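Local coordinates for cycloserine biosynthesis protein DcsG (Streptomyces lavendulae, PDB 6JIL) that catalyses the ATP- and magnesium-dependent cyclization of O-ureido-D-serine to the antibiotic D-cycloserine, as an ATP-grasp ligase, at residues Arg54-Trp59 / Ala64-Phe69. Residues are numbered along the deposited sequence; the frame is centred on the assembly and turned at random.
Sequences RSPWTW and AEFLAF
F66 reaches from its helix to P56 and W59 and touches each with a different part of its side chain. The far end of the ring meets the proline: F66 CE1 and CZ both lie 3.5 Å from P56 CG. The root of the ring meets the tryptophan, with F66 CG 3.5 Å from W59 CB. F66 CB is equally near that methylene. No hydrogen bond crosses between 54-59 and 64-69; the contact is apolar and buried. CG of F66 is anti to the backbone N (chi1 -179°), which carries the ring out to P56. W59 turns its CB to F66, while its indole leads away from 64-69. Its five-membered ring and the F66 ring form an oblique pair, inclined at 38° with centroids 5.5 Å apart. The contact lies within a beta-alpha-beta unit of the parallel sheet. Strand 50-55 runs out through P56 into a 3-10 segment at 57-59, and helix 63-76 then returns the chain to strand 78-79. W59 N donates a hydrogen bond to P56 O (3.0 Å), which ties the two partners of F66 together. W38 packs edge-to-face on F66 and also touches P56. E274 OE2 accepts a hydrogen bond from W59 NE1. The W59 side chain lies about 7 Å from a bound magnesium ion and about 6 Å from the side chain of the ATP-binding K92.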
loop_
_atom_site.group_PDB
_atom_site.type_symbol
_atom_site.label_atom_id
_atom_site.label_comp_id
_atom_site.label_asym_id
_atom_site.label_seq_id
_atom_site.Cartn_x
_atom_site.Cartn_y
_atom_site.Cartn_z
ATOM N N ARG A 54 -4.811 4.738 9.843
ATOM C CA ARG A 54 -3.531 4.150 10.164
ATOM C C ARG A 54 -3.433 2.665 9.878
ATOM O O ARG A 54 -2.625 2.247 9.048
ATOM C CB ARG A 54 -3.194 4.424 11.633
ATOM C CG ARG A 54 -2.863 5.885 11.916
ATOM C CD ARG A 54 -1.719 6.317 11.026
ATOM N NE ARG A 54 -0.686 5.295 11.073
ATOM C CZ ARG A 54 -0.029 4.834 10.016
ATOM N NH1 ARG A 54 -0.281 5.317 8.805
ATOM N NH2 ARG A 54 0.844 3.843 10.169
ATOM N N SER A 55 -4.263 1.868 10.544
ATOM C CA SER A 55 -4.198 0.429 10.361
ATOM C C SER A 55 -5.515 -0.347 10.382
ATOM O O SER A 55 -5.635 -1.337 11.103
ATOM C CB SER A 55 -3.259 -0.159 11.409
ATOM O OG SER A 55 -3.662 0.246 12.706
ATOM N N PRO A 56 -6.513 0.085 9.593
ATOM C CA PRO A 56 -7.796 -0.616 9.550
ATOM C C PRO A 56 -7.550 -1.700 8.505
ATOM O O PRO A 56 -8.290 -1.839 7.531
ATOM C CB PRO A 56 -8.728 0.460 9.041
ATOM C CG PRO A 56 -7.874 1.115 8.001
ATOM C CD PRO A 56 -6.523 1.236 8.671
ATOM N N TRP A 57 -6.494 -2.471 8.721
ATOM C CA TRP A 57 -6.087 -3.459 7.739
ATOM C C TRP A 57 -6.996 -4.619 7.379
ATOM O O TRP A 57 -6.701 -5.353 6.430
ATOM C CB TRP A 57 -4.677 -3.945 8.071
ATOM C CG TRP A 57 -3.681 -2.804 8.025
ATOM C CD1 TRP A 57 -3.723 -1.709 7.199
ATOM C CD2 TRP A 57 -2.509 -2.648 8.830
ATOM N NE1 TRP A 57 -2.655 -0.883 7.445
ATOM C CE2 TRP A 57 -1.891 -1.435 8.440
ATOM C CE3 TRP A 57 -1.917 -3.412 9.840
ATOM C CZ2 TRP A 57 -0.714 -0.973 9.028
ATOM C CZ3 TRP A 57 -0.742 -2.950 10.429
ATOM C CH2 TRP A 57 -0.155 -1.742 10.019
ATOM N N THR A 58 -8.102 -4.790 8.096
ATOM C CA THR A 58 -9.008 -5.868 7.731
ATOM C C THR A 58 -9.874 -5.381 6.566
ATOM O O THR A 58 -10.764 -6.091 6.107
ATOM C CB THR A 58 -9.923 -6.311 8.912
ATOM O OG1 THR A 58 -10.700 -5.202 9.378
ATOM C CG2 THR A 58 -9.087 -6.862 10.046
ATOM N N TRP A 59 -9.607 -4.169 6.086
ATOM C CA TRP A 59 -10.378 -3.637 4.966
ATOM C C TRP A 59 -10.168 -4.551 3.770
ATOM O O TRP A 59 -11.013 -4.621 2.876
ATOM C CB TRP A 59 -9.943 -2.209 4.602
ATOM C CG TRP A 59 -8.568 -2.096 3.990
ATOM C CD1 TRP A 59 -7.393 -1.822 4.639
ATOM C CD2 TRP A 59 -8.224 -2.286 2.612
ATOM N NE1 TRP A 59 -6.343 -1.833 3.753
ATOM C CE2 TRP A 59 -6.823 -2.117 2.502
ATOM C CE3 TRP A 59 -8.962 -2.585 1.459
ATOM C CZ2 TRP A 59 -6.146 -2.241 1.285
ATOM C CZ3 TRP A 59 -8.286 -2.709 0.250
ATOM C CH2 TRP A 59 -6.892 -2.537 0.175
ATOM N N ALA A 64 -15.486 -3.057 0.214
ATOM C CA ALA A 64 -16.669 -2.219 0.051
ATOM C C ALA A 64 -17.130 -1.628 1.381
ATOM O O ALA A 64 -17.523 -0.461 1.439
ATOM C CB ALA A 64 -17.808 -3.022 -0.586
ATOM N N GLU A 65 -17.085 -2.435 2.439
ATOM C CA GLU A 65 -17.503 -1.995 3.768
ATOM C C GLU A 65 -16.656 -0.843 4.285
ATOM O O GLU A 65 -17.187 0.118 4.845
ATOM C CB GLU A 65 -17.430 -3.144 4.784
ATOM C CG GLU A 65 -18.521 -4.197 4.660
ATOM C CD GLU A 65 -18.357 -5.096 3.447
ATOM O OE1 GLU A 65 -19.156 -6.046 3.304
ATOM O OE2 GLU A 65 -17.436 -4.862 2.637
ATOM N N PHE A 66 -15.341 -0.945 4.100
ATOM C CA PHE A 66 -14.426 0.089 4.567
ATOM C C PHE A 66 -14.580 1.370 3.754
ATOM O O PHE A 66 -14.546 2.474 4.306
ATOM C CB PHE A 66 -12.971 -0.392 4.487
ATOM C CG PHE A 66 -11.978 0.630 4.969
ATOM C CD1 PHE A 66 -11.900 0.961 6.317
ATOM C CD2 PHE A 66 -11.166 1.308 4.071
ATOM C CE1 PHE A 66 -11.033 1.953 6.759
ATOM C CE2 PHE A 66 -10.295 2.304 4.507
ATOM C CZ PHE A 66 -10.229 2.627 5.849
ATOM N N LEU A 67 -14.739 1.219 2.444
ATOM C CA LEU A 67 -14.912 2.367 1.567
ATOM C C LEU A 67 -16.186 3.112 1.963
ATOM O O LEU A 67 -16.221 4.341 1.949
ATOM C CB LEU A 67 -14.996 1.914 0.105
ATOM C CG LEU A 67 -13.677 1.741 -0.654
ATOM C CD1 LEU A 67 -12.756 0.844 0.127
ATOM C CD2 LEU A 67 -13.929 1.151 -2.045
ATOM N N ALA A 68 -17.226 2.365 2.329
ATOM C CA ALA A 68 -18.495 2.963 2.738
ATOM C C ALA A 68 -18.296 3.721 4.048
ATOM O O ALA A 68 -18.855 4.802 4.255
ATOM C CB ALA A 68 -19.559 1.876 2.910
ATOM N N PHE A 69 -17.491 3.139 4.928
ATOM C CA PHE A 69 -17.195 3.744 6.217
ATOM C C PHE A 69 -16.513 5.083 5.983
ATOM O O PHE A 69 -16.927 6.100 6.520
ATOM C CB PHE A 69 -16.278 2.827 7.030
ATOM C CG PHE A 69 -15.568 3.524 8.155
ATOM C CD1 PHE A 69 -16.232 3.829 9.334
ATOM C CD2 PHE A 69 -14.229 3.888 8.027
ATOM C CE1 PHE A 69 -15.569 4.492 10.380
ATOM C CE2 PHE A 69 -13.557 4.550 9.063
ATOM C CZ PHE A 69 -14.229 4.850 10.239
#